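Local coordinates for protein heme peroxidase (Bacteroides thetaiotaomicron, PDB 2GVK) that probably uses a heme cofactor and hydrogen peroxide to oxidise dyes and related substrates, as a member of the dye-decolorizing peroxidase family, at residues A[55-60]-A[64-69]; A[74-79]-A[84-89]; A[171-176]-A[243-248]. One frame throughout, in Å; residues are numbered along the deposited sequence.

Contact 1: A[55-60]-A[64-69]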
loop_
_atom_site.group_PDB
_atom_site.type_symbol
_atom_site.label_atom_id
_atom_site.label_comp_id
_atom_site.label_asym_id
_atom_site.label_seq_id
_atom_site.Cartn_x
_atom_site.Cartn_y
_atom_site.Cartn_z
ATOM N N SER A 55 10.473 -13.415 -15.778
ATOM C CA SER A 55 10.469 -12.052 -16.276
ATOM C C SER A 55 9.411 -11.202 -15.558
ATOM O O SER A 55 9.720 -10.125 -15.002
ATOM C CB SER A 55 10.235 -12.047 -17.787
ATOM O OG SER A 55 10.164 -10.723 -18.288
HETATM N N MSE A 56 8.192 -11.719 -15.477
HETATM C CA MSE A 56 7.109 -10.995 -14.826
HETATM C C MSE A 56 7.414 -10.729 -13.365
HETATM O O MSE A 56 7.152 -9.648 -12.868
HETATM C CB MSE A 56 5.809 -11.760 -14.916
HETATM C CG MSE A 56 5.322 -11.999 -16.291
HETATM SE SE MSE A 56 5.009 -10.366 -17.319
HETATM C CE MSE A 56 3.905 -9.491 -16.147
ATOM N N ARG A 57 7.922 -11.743 -12.665
ATOM C CA ARG A 57 8.184 -11.619 -11.223
ATOM C C ARG A 57 9.398 -10.745 -10.932
ATOM O O ARG A 57 9.445 -10.071 -9.911
ATOM C CB ARG A 57 8.335 -12.983 -10.602
ATOM C CG ARG A 57 7.031 -13.724 -10.524
ATOM C CD ARG A 57 7.162 -14.992 -9.812
ATOM N NE ARG A 57 5.930 -15.709 -9.854
ATOM C CZ ARG A 57 5.780 -16.992 -9.518
ATOM N NH1 ARG A 57 6.811 -17.693 -9.067
ATOM N NH2 ARG A 57 4.575 -17.568 -9.623
ATOM N N ASN A 58 10.357 -10.728 -11.845
ATOM C CA ASN A 58 11.510 -9.855 -11.729
ATOM C C ASN A 58 11.091 -8.391 -11.930
ATOM O O ASN A 58 11.481 -7.524 -11.191
ATOM C CB ASN A 58 12.568 -10.258 -12.765
ATOM C CG ASN A 58 13.760 -9.371 -12.746
ATOM O OD1 ASN A 58 14.289 -9.070 -11.697
ATOM N ND2 ASN A 58 14.230 -8.957 -13.945
ATOM N N ARG A 59 10.221 -8.159 -12.914
ATOM C CA ARG A 59 9.778 -6.813 -13.245
ATOM C C ARG A 59 8.785 -6.262 -12.219
ATOM O O ARG A 59 8.804 -5.084 -11.911
ATOM C CB ARG A 59 9.140 -6.800 -14.631
ATOM C CG ARG A 59 10.095 -7.119 -15.768
ATOM C CD ARG A 59 9.339 -7.329 -17.079
ATOM N NE ARG A 59 8.663 -6.102 -17.516
ATOM C CZ ARG A 59 7.744 -6.037 -18.492
ATOM N NH1 ARG A 59 7.350 -7.129 -19.119
ATOM N NH2 ARG A 59 7.204 -4.869 -18.815
ATOM N N PHE A 60 7.915 -7.143 -11.709
ATOM C CA PHE A 60 6.802 -6.755 -10.813
ATOM C C PHE A 60 6.735 -7.668 -9.603
ATOM O O PHE A 60 5.797 -8.437 -9.444
ATOM C CB PHE A 60 5.496 -6.819 -11.583
ATOM C CG PHE A 60 5.558 -6.129 -12.945
ATOM C CD1 PHE A 60 5.531 -4.772 -13.031
ATOM C CD2 PHE A 60 5.686 -6.871 -14.108
ATOM C CE1 PHE A 60 5.639 -4.124 -14.301
ATOM C CE2 PHE A 60 5.785 -6.244 -15.341
ATOM C CZ PHE A 60 5.780 -4.864 -15.415
ATOM N N GLN A 64 2.235 -10.432 -7.450
ATOM C CA GLN A 64 1.723 -11.792 -7.298
ATOM C C GLN A 64 1.383 -12.451 -8.639
ATOM O O GLN A 64 0.372 -13.137 -8.768
ATOM C CB GLN A 64 0.497 -11.783 -6.397
ATOM C CG GLN A 64 0.741 -11.074 -5.089
ATOM C CD GLN A 64 -0.365 -11.280 -4.069
ATOM O OE1 GLN A 64 -1.561 -11.249 -4.403
ATOM N NE2 GLN A 64 0.022 -11.410 -2.805
ATOM N N PHE A 65 2.274 -12.322 -9.604
ATOM C CA PHE A 65 2.025 -12.879 -10.900
ATOM C C PHE A 65 2.172 -14.387 -10.904
ATOM O O PHE A 65 3.159 -14.926 -10.391
ATOM C CB PHE A 65 2.975 -12.312 -11.951
ATOM C CG PHE A 65 2.705 -12.839 -13.296
ATOM C CD1 PHE A 65 1.666 -12.307 -14.055
ATOM C CD2 PHE A 65 3.325 -14.005 -13.735
ATOM C CE1 PHE A 65 1.277 -12.902 -15.245
ATOM C CE2 PHE A 65 2.932 -14.612 -14.893
ATOM C CZ PHE A 65 1.893 -14.052 -15.666
ATOM N N SER A 66 1.250 -15.058 -11.571
ATOM C CA SER A 66 1.311 -16.485 -11.717
ATOM C C SER A 66 0.630 -16.932 -13.027
ATOM O O SER A 66 -0.337 -16.313 -13.462
ATOM C CB SER A 66 0.622 -17.137 -10.540
ATOM O OG SER A 66 0.664 -18.520 -10.634
ATOM N N CYS A 67 1.149 -18.000 -13.630
ATOM C CA CYS A 67 0.513 -18.657 -14.746
ATOM C C CYS A 67 0.763 -20.148 -14.624
ATOM O O CYS A 67 1.860 -20.570 -14.261
ATOM C CB CYS A 67 1.031 -18.163 -16.093
ATOM S SG CYS A 67 0.058 -18.759 -17.509
ATOM N N THR A 68 -0.265 -20.932 -14.883
ATOM C CA THR A 68 -0.112 -22.375 -15.019
ATOM C C THR A 68 -0.513 -22.789 -16.428
ATOM O O THR A 68 -1.354 -22.127 -17.074
ATOM C CB THR A 68 -0.952 -23.136 -14.008
ATOM O OG1 THR A 68 -2.318 -22.898 -14.264
ATOM C CG2 THR A 68 -0.635 -22.708 -12.630
HETATM N N MSE A 69 0.116 -23.867 -16.911
HETATM C CA MSE A 69 -0.085 -24.387 -18.239
HETATM C C MSE A 69 -0.404 -25.865 -18.143
HETATM O O MSE A 69 0.342 -26.627 -17.527
HETATM C CB MSE A 69 1.190 -24.205 -19.047
HETATM C CG MSE A 69 1.118 -24.724 -20.474
HETATM SE SE MSE A 69 2.830 -24.494 -21.390
HETATM C CE MSE A 69 2.245 -25.020 -23.170
HETATM O O HOH W 1 4.963 -11.110 -9.253
#

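Contact 2: A[74-79]-A[84-89]. With EDO (1,2-ethanediol), chain I.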
loop_
_atom_site.group_PDB
_atom_site.type_symbol
_atom_site.label_atom_id
_atom_site.label_comp_id
_atom_site.label_asym_id
_atom_site.label_seq_id
_atom_site.Cartn_x
_atom_site.Cartn_y
_atom_site.Cartn_z
ATOM N N ASP A 74 -6.035 -35.907 -25.151
ATOM C CA ASP A 74 -5.698 -36.217 -26.544
ATOM C C ASP A 74 -4.470 -35.439 -26.989
ATOM O O ASP A 74 -3.594 -35.982 -27.681
ATOM C CB ASP A 74 -6.867 -35.893 -27.478
ATOM C CG ASP A 74 -8.016 -36.894 -27.370
ATOM O OD1 ASP A 74 -7.863 -37.952 -26.694
ATOM O OD2 ASP A 74 -9.065 -36.626 -27.978
ATOM N N ALA A 75 -4.419 -34.154 -26.613
ATOM C CA ALA A 75 -3.298 -33.279 -26.980
ATOM C C ALA A 75 -1.979 -33.802 -26.450
ATOM O O ALA A 75 -0.957 -33.748 -27.139
ATOM C CB ALA A 75 -3.553 -31.864 -26.466
ATOM N N TRP A 76 -1.984 -34.288 -25.218
ATOM C CA TRP A 76 -0.770 -34.811 -24.602
ATOM C C TRP A 76 -0.177 -35.931 -25.459
ATOM O O TRP A 76 1.000 -35.935 -25.757
ATOM C CB TRP A 76 -1.062 -35.331 -23.189
ATOM C CG TRP A 76 0.154 -35.930 -22.516
ATOM C CD1 TRP A 76 0.580 -37.244 -22.586
ATOM C CD2 TRP A 76 1.157 -35.227 -21.788
ATOM N NE1 TRP A 76 1.758 -37.394 -21.890
ATOM C CE2 TRP A 76 2.135 -36.177 -21.390
ATOM C CE3 TRP A 76 1.293 -33.910 -21.360
ATOM C CZ2 TRP A 76 3.255 -35.823 -20.618
ATOM C CZ3 TRP A 76 2.440 -33.561 -20.627
ATOM C CH2 TRP A 76 3.390 -34.521 -20.271
ATOM N N THR A 77 -1.022 -36.864 -25.868
ATOM C CA THR A 77 -0.570 -38.003 -26.638
ATOM C C THR A 77 -0.114 -37.577 -28.048
ATOM O O THR A 77 0.869 -38.100 -28.576
ATOM C CB THR A 77 -1.666 -39.087 -26.691
ATOM O OG1 THR A 77 -1.740 -39.722 -25.413
ATOM C CG2 THR A 77 -1.361 -40.126 -27.732
ATOM N N ARG A 78 -0.789 -36.602 -28.630
ATOM C CA ARG A 78 -0.373 -36.068 -29.927
ATOM C C ARG A 78 0.992 -35.382 -29.854
ATOM O O ARG A 78 1.874 -35.635 -30.685
ATOM C CB ARG A 78 -1.384 -35.073 -30.461
ATOM C CG ARG A 78 -0.877 -34.380 -31.714
ATOM C CD ARG A 78 -1.759 -33.294 -32.199
ATOM N NE ARG A 78 -1.098 -32.524 -33.262
ATOM C CZ ARG A 78 -1.627 -31.462 -33.845
ATOM N NH1 ARG A 78 -2.841 -31.064 -33.505
ATOM N NH2 ARG A 78 -0.956 -30.817 -34.794
ATOM N N LEU A 79 1.165 -34.523 -28.859
ATOM C CA LEU A 79 2.368 -33.723 -28.744
ATOM C C LEU A 79 3.562 -34.515 -28.270
ATOM O O LEU A 79 4.686 -34.270 -28.719
ATOM C CB LEU A 79 2.144 -32.552 -27.764
ATOM C CG LEU A 79 1.133 -31.476 -28.172
ATOM C CD1 LEU A 79 0.696 -30.668 -26.989
ATOM C CD2 LEU A 79 1.744 -30.582 -29.272
ATOM N N GLY A 84 5.327 -41.088 -21.939
ATOM C CA GLY A 84 4.406 -41.755 -21.040
ATOM C C GLY A 84 3.179 -40.887 -20.824
ATOM O O GLY A 84 3.016 -39.887 -21.479
ATOM N N LYS A 85 2.334 -41.268 -19.892
ATOM C CA LYS A 85 1.118 -40.519 -19.632
ATOM C C LYS A 85 0.702 -40.682 -18.186
ATOM O O LYS A 85 0.771 -41.775 -17.649
ATOM C CB LYS A 85 -0.002 -41.000 -20.563
ATOM C CG LYS A 85 -1.154 -40.014 -20.761
ATOM C CD LYS A 85 -1.950 -40.356 -22.024
ATOM C CE LYS A 85 -3.016 -39.311 -22.347
ATOM N NZ LYS A 85 -3.810 -39.683 -23.542
ATOM N N PRO A 86 0.290 -39.573 -17.532
ATOM C CA PRO A 86 -0.204 -39.686 -16.162
ATOM C C PRO A 86 -1.348 -40.693 -16.064
ATOM O O PRO A 86 -2.160 -40.792 -16.990
ATOM C CB PRO A 86 -0.687 -38.275 -15.854
ATOM C CG PRO A 86 0.130 -37.408 -16.731
ATOM C CD PRO A 86 0.341 -38.168 -17.983
ATOM N N LYS A 87 -1.402 -41.422 -14.948
ATOM C CA LYS A 87 -2.309 -42.548 -14.811
ATOM C C LYS A 87 -3.778 -42.190 -14.997
ATOM O O LYS A 87 -4.537 -42.993 -15.544
ATOM C CB LYS A 87 -2.103 -43.228 -13.456
ATOM C CG LYS A 87 -0.809 -43.972 -13.374
ATOM C CD LYS A 87 -0.562 -44.526 -12.010
ATOM C CE LYS A 87 0.745 -45.279 -11.979
ATOM N NZ LYS A 87 0.874 -46.086 -10.773
ATOM N N GLU A 88 -4.165 -40.978 -14.605
ATOM C CA GLU A 88 -5.576 -40.560 -14.679
ATOM C C GLU A 88 -5.862 -39.543 -15.798
ATOM O O GLU A 88 -6.956 -38.958 -15.845
ATOM C CB GLU A 88 -6.014 -39.993 -13.348
ATOM C CG GLU A 88 -5.810 -40.946 -12.187
ATOM C CD GLU A 88 -6.359 -40.404 -10.884
ATOM O OE1 GLU A 88 -7.580 -40.159 -10.806
ATOM O OE2 GLU A 88 -5.573 -40.246 -9.924
ATOM N N LEU A 89 -4.892 -39.316 -16.696
ATOM C CA LEU A 89 -5.114 -38.381 -17.795
ATOM C C LEU A 89 -5.846 -39.048 -18.949
ATOM O O LEU A 89 -5.251 -39.761 -19.780
ATOM C CB LEU A 89 -3.825 -37.750 -18.268
ATOM C CG LEU A 89 -4.022 -36.699 -19.387
ATOM C CD1 LEU A 89 -4.947 -35.543 -18.959
ATOM C CD2 LEU A 89 -2.684 -36.168 -19.858
HETATM C C1 EDO I . -9.704 -34.254 -25.497
HETATM O O1 EDO I . -8.876 -35.160 -24.766
HETATM C C2 EDO I . -10.263 -33.129 -24.585
HETATM O O2 EDO I . -9.182 -32.385 -23.979
HETATM O O HOH W 2 -6.447 -39.256 -24.751
#

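Contact 3: A[171-176]-A[243-248]. With EDO (1,2-ethanediol), chain K; EDO (1,2-ethanediol), chain H.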
loop_
_atom_site.group_PDB
_atom_site.type_symbol
_atom_site.label_atom_id
_atom_site.label_comp_id
_atom_site.label_asym_id
_atom_site.label_seq_id
_atom_site.Cartn_x
_atom_site.Cartn_y
_atom_site.Cartn_z
ATOM N N HIS A 171 -0.062 -30.983 -0.756
ATOM C CA HIS A 171 -0.333 -32.364 -0.538
ATOM C C HIS A 171 -1.578 -32.817 -1.309
ATOM O O HIS A 171 -1.670 -33.963 -1.738
ATOM C CB HIS A 171 -0.514 -32.637 0.957
ATOM C CG HIS A 171 -1.021 -34.002 1.260
ATOM N ND1 HIS A 171 -0.252 -35.138 1.099
ATOM C CD2 HIS A 171 -2.230 -34.425 1.706
ATOM C CE1 HIS A 171 -0.966 -36.198 1.434
ATOM N NE2 HIS A 171 -2.172 -35.793 1.800
ATOM N N PHE A 172 -2.529 -31.914 -1.464
ATOM C CA PHE A 172 -3.808 -32.236 -2.095
ATOM C C PHE A 172 -3.874 -31.872 -3.562
ATOM O O PHE A 172 -4.721 -32.382 -4.287
ATOM C CB PHE A 172 -4.945 -31.534 -1.354
ATOM C CG PHE A 172 -5.108 -31.992 0.045
ATOM C CD1 PHE A 172 -5.800 -33.160 0.321
ATOM C CD2 PHE A 172 -4.476 -31.328 1.081
ATOM C CE1 PHE A 172 -5.915 -33.615 1.607
ATOM C CE2 PHE A 172 -4.577 -31.785 2.369
ATOM C CZ PHE A 172 -5.312 -32.908 2.639
ATOM N N ALA A 173 -2.964 -31.022 -4.009
ATOM C CA ALA A 173 -2.977 -30.543 -5.385
ATOM C C ALA A 173 -1.946 -31.223 -6.271
ATOM O O ALA A 173 -2.060 -31.170 -7.500
ATOM C CB ALA A 173 -2.751 -29.017 -5.406
ATOM N N VAL A 174 -0.928 -31.826 -5.667
ATOM C CA VAL A 174 0.231 -32.292 -6.416
ATOM C C VAL A 174 0.395 -33.827 -6.388
ATOM O O VAL A 174 0.353 -34.444 -5.354
ATOM C CB VAL A 174 1.543 -31.624 -5.886
ATOM C CG1 VAL A 174 2.755 -32.087 -6.693
ATOM C CG2 VAL A 174 1.438 -30.102 -5.935
ATOM N N ILE A 175 0.580 -34.407 -7.572
ATOM C CA ILE A 175 0.876 -35.832 -7.724
ATOM C C ILE A 175 2.141 -36.197 -6.973
ATOM O O ILE A 175 3.176 -35.508 -7.083
ATOM C CB ILE A 175 1.052 -36.192 -9.208
ATOM C CG1 ILE A 175 -0.239 -35.932 -9.986
ATOM C CG2 ILE A 175 1.482 -37.664 -9.371
ATOM C CD1 ILE A 175 -0.062 -35.986 -11.512
ATOM N N GLY A 176 2.073 -37.293 -6.214
ATOM C CA GLY A 176 3.224 -37.803 -5.492
ATOM C C GLY A 176 3.769 -39.112 -6.047
ATOM O O GLY A 176 3.626 -39.432 -7.238
ATOM N N LYS A 243 -9.316 -34.040 -0.773
ATOM C CA LYS A 243 -9.566 -32.633 -1.049
ATOM C C LYS A 243 -8.864 -32.200 -2.279
ATOM O O LYS A 243 -7.868 -32.814 -2.691
ATOM C CB LYS A 243 -9.072 -31.769 0.125
ATOM C CG LYS A 243 -9.628 -32.181 1.443
ATOM C CD LYS A 243 -9.247 -31.233 2.553
ATOM C CE LYS A 243 -9.939 -31.622 3.867
ATOM N NZ LYS A 243 -9.605 -30.709 4.967
ATOM N N ILE A 244 -9.374 -31.126 -2.878
ATOM C CA ILE A 244 -8.712 -30.468 -3.968
ATOM C C ILE A 244 -8.555 -28.973 -3.624
ATOM O O ILE A 244 -9.021 -28.513 -2.576
ATOM C CB ILE A 244 -9.490 -30.634 -5.287
ATOM C CG1 ILE A 244 -10.775 -29.780 -5.282
ATOM C CG2 ILE A 244 -9.803 -32.105 -5.518
ATOM C CD1 ILE A 244 -11.560 -29.822 -6.603
ATOM N N VAL A 245 -7.847 -28.248 -4.479
ATOM C CA VAL A 245 -7.652 -26.809 -4.302
ATOM C C VAL A 245 -8.443 -26.112 -5.383
ATOM O O VAL A 245 -8.161 -26.269 -6.550
ATOM C CB VAL A 245 -6.175 -26.431 -4.408
ATOM C CG1 VAL A 245 -5.994 -24.900 -4.389
ATOM C CG2 VAL A 245 -5.391 -27.094 -3.298
ATOM N N ARG A 246 -9.444 -25.339 -4.975
ATOM C CA ARG A 246 -10.455 -24.843 -5.900
ATOM C C ARG A 246 -10.432 -23.321 -5.970
ATOM O O ARG A 246 -10.245 -22.646 -4.957
ATOM C CB ARG A 246 -11.846 -25.330 -5.486
ATOM C CG ARG A 246 -11.982 -26.841 -5.425
ATOM C CD ARG A 246 -13.395 -27.327 -5.151
ATOM N NE ARG A 246 -13.622 -27.580 -3.731
ATOM C CZ ARG A 246 -14.818 -27.608 -3.159
ATOM N NH1 ARG A 246 -15.907 -27.396 -3.886
ATOM N NH2 ARG A 246 -14.928 -27.847 -1.860
ATOM N N ALA A 247 -10.678 -22.777 -7.158
ATOM C CA ALA A 247 -11.349 -21.478 -7.282
ATOM C C ALA A 247 -12.766 -21.576 -7.846
ATOM O O ALA A 247 -13.109 -22.524 -8.553
ATOM C CB ALA A 247 -10.509 -20.517 -8.104
ATOM N N ASN A 248 -13.588 -20.589 -7.503
ATOM C CA ASN A 248 -14.810 -20.299 -8.232
ATOM C C ASN A 248 -14.883 -18.823 -8.617
ATOM O O ASN A 248 -15.581 -18.034 -7.963
ATOM C CB ASN A 248 -16.029 -20.675 -7.392
ATOM C CG ASN A 248 -16.227 -22.178 -7.292
ATOM O OD1 ASN A 248 -16.902 -22.780 -8.119
ATOM N ND2 ASN A 248 -15.643 -22.783 -6.272
HETATM C C1 EDO K . -5.537 -36.873 -1.162
HETATM O O1 EDO K . -5.511 -38.085 -1.953
HETATM C C2 EDO K . -4.129 -36.497 -0.724
HETATM O O2 EDO K . -3.367 -36.056 -1.855
HETATM C C1 EDO H . -17.431 -27.437 -7.481
HETATM O O1 EDO H . -17.591 -27.776 -8.890
HETATM C C2 EDO H . -17.633 -25.920 -7.247
HETATM O O2 EDO H . -16.938 -25.496 -6.018
HETATM O O HOH W 3 -6.555 -34.646 -4.518
#

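Contact 1: A[55-60]-A[64-69]
Met56, a selenomethionine in the crystal, lays its side chain over one face of the Phe65 ring. CG sits above the middle of the ring, 3.8 Å from the Phe65 centroid and only 12° off the ring normal, which is the geometry of a CH-pi contact; CB comes down nearer the rim, 3.6 Å from Phe65 CD2. The chain bends at chi2 and again at chi3, and this double bend keeps SE above the same face, 5.0 Å from the Phe65 centroid, a Met-aromatic contact at long range. The next residue, Arg57, turns its extended chain to the backbone of the same phenylalanine. Its NE and NH2 both donate to Phe65 O, NE at 2.9 Å and NH2 at 3.1 Å, a side-on grip in which the carbonyl oxygen lies at the guanidinium edge, in the guanidinium plane. The NE bond is the straighter of the two (155° at the hydrogen). A lysine in its place would probably lose this two-pronged hold and leave Phe65 O with at most one donor from the helix. A water links Phe65 N to Phe60 O, just past the end of the helix, so that with Arg57 on Phe65 O both backbone polar groups of Phe65 are bonded. The contact thus closes a helix-to-strand connection: helix 38-59 ends here, strand 66-72 starts, and helix 118-131 packs alongside through Leu120 and Phe124, which touch Met56, while strand 109-115 pairs with strand 66-72 and sets Ile113 against Phe65.

Contact 2: A[74-79]-A[84-89]
Segment 74-79 is helical throughout, with Arg78 N bonded to Asp74 O and Leu79 N to Ala75 O, whereas 84-89 is irregular and finishes in a type I beta turn from Pro86 to Leu89; the backbones come nearest at Thr77 and Lys85, whose CA atoms are 7.6 Å apart. Two direct hydrogen bonds join the segments. Trp76 NE1 donates to Gly84 O at 2.8 Å, nearly straight (174° at the hydrogen), with the oxygen at the indole edge, 4° out of the ring plane, and the N-H arriving in the carbonyl plane. Trp76 CG lies anti to the backbone N (chi1 178°), a setting that carries the indole toward the loop. Over one face stands Pro86 CD, 4.2 Å from Trp76 NE1, while Leu89 CD2 packs against Trp76 CB at 3.8 Å. Trp76 also meets Phe305 edge-to-face and touches Leu311 and Leu315 of helix 309-315. The extended Lys85 chain runs past the indole, CG 3.7 Å from Trp76 CD1, and ends with NZ giving a hydrogen bond to Thr77 OG1 at 2.8 Å. NZ also donates to Ala73 O and to a water that in turn donates to Asp74 OD1, so the ammonium is held by three acceptors near the start of the helix. The arrangement is that of a loop doubling back along the short helix it follows, fastened by a tryptophan N-H and a lysine ammonium.

Contact 3: A[171-176]-A[243-248]
The Phe172 ring is flanked on both faces: Lys243 CD stands 4.2 Å above the plane of the Phe172 ring on one side, offset toward the rim, and His171 CD2 lies over the centre of the opposite face. His171 in turn has Phe172 CE2 at its edge, in the plane of the imidazole, and a 1,2-ethanediol over one of its own faces. Across the contact the closest ring approach is Phe172 CD1 to Lys243 CB, 3.6 Å, and the two side chains run side by side in the same direction. Phe172 CG is anti to the carbonyl carbon (chi1 -64°); Lys243 makes the same choice (chi1 -54°) and then extends fully, which takes its methylenes along the ring before the ammonium leaves to form a salt bridge with Glu167. At the root of the ring, Phe172 CB rests 3.5 Å from Lys243 O. Next along the chain, Ala173 CB meets Val245 CG2 at 3.9 Å, a small methyl-to-methyl contact that continues the apolar seam. The polar link between the two backbones is a water, which donates to Phe172 O and to Lys243 O, 2.9 Å from each. The ethanediol near His171 also donates to His171 O, and is probably a crystallisation additive. Helix 169-173 is thereby set against the entry to strand 245-253, an outermost strand of the large sheet within this chain. The chemistry is chiefly hydrophobic, with the aliphatic part of a lysine serving as apolar surface; the water supplies a donor to each of two carbonyl oxygens, which as acceptors could not bond each other directly.

Overall arrangement
Contacts 1 and 3 are largely buried and reach the same eight-stranded antiparallel sheet, contact 1 at the inner strand 66-72 and contact 3 at 245-253, one of the two outermost strands within this chain; their centres are 21 Å apart. Contact 2 is partly exposed and touches no other protein chain, while residues of contact 1 meet two neighbouring subunits. Contacts 1 and 2 are neighbours in sequence, since helix 73-79 follows strand 66-72, and both belong to the N-terminal part of the Dyp-type peroxidase sequence, contact 3 to the C-terminal part. Side-chain-to-carbonyl bonds fasten contacts 1 and 2, from a guanidinium and an indole respectively, contact 2 also having an ammonium-to-hydroxyl bond, whereas contact 3 relies on apolar packing and a bridging water.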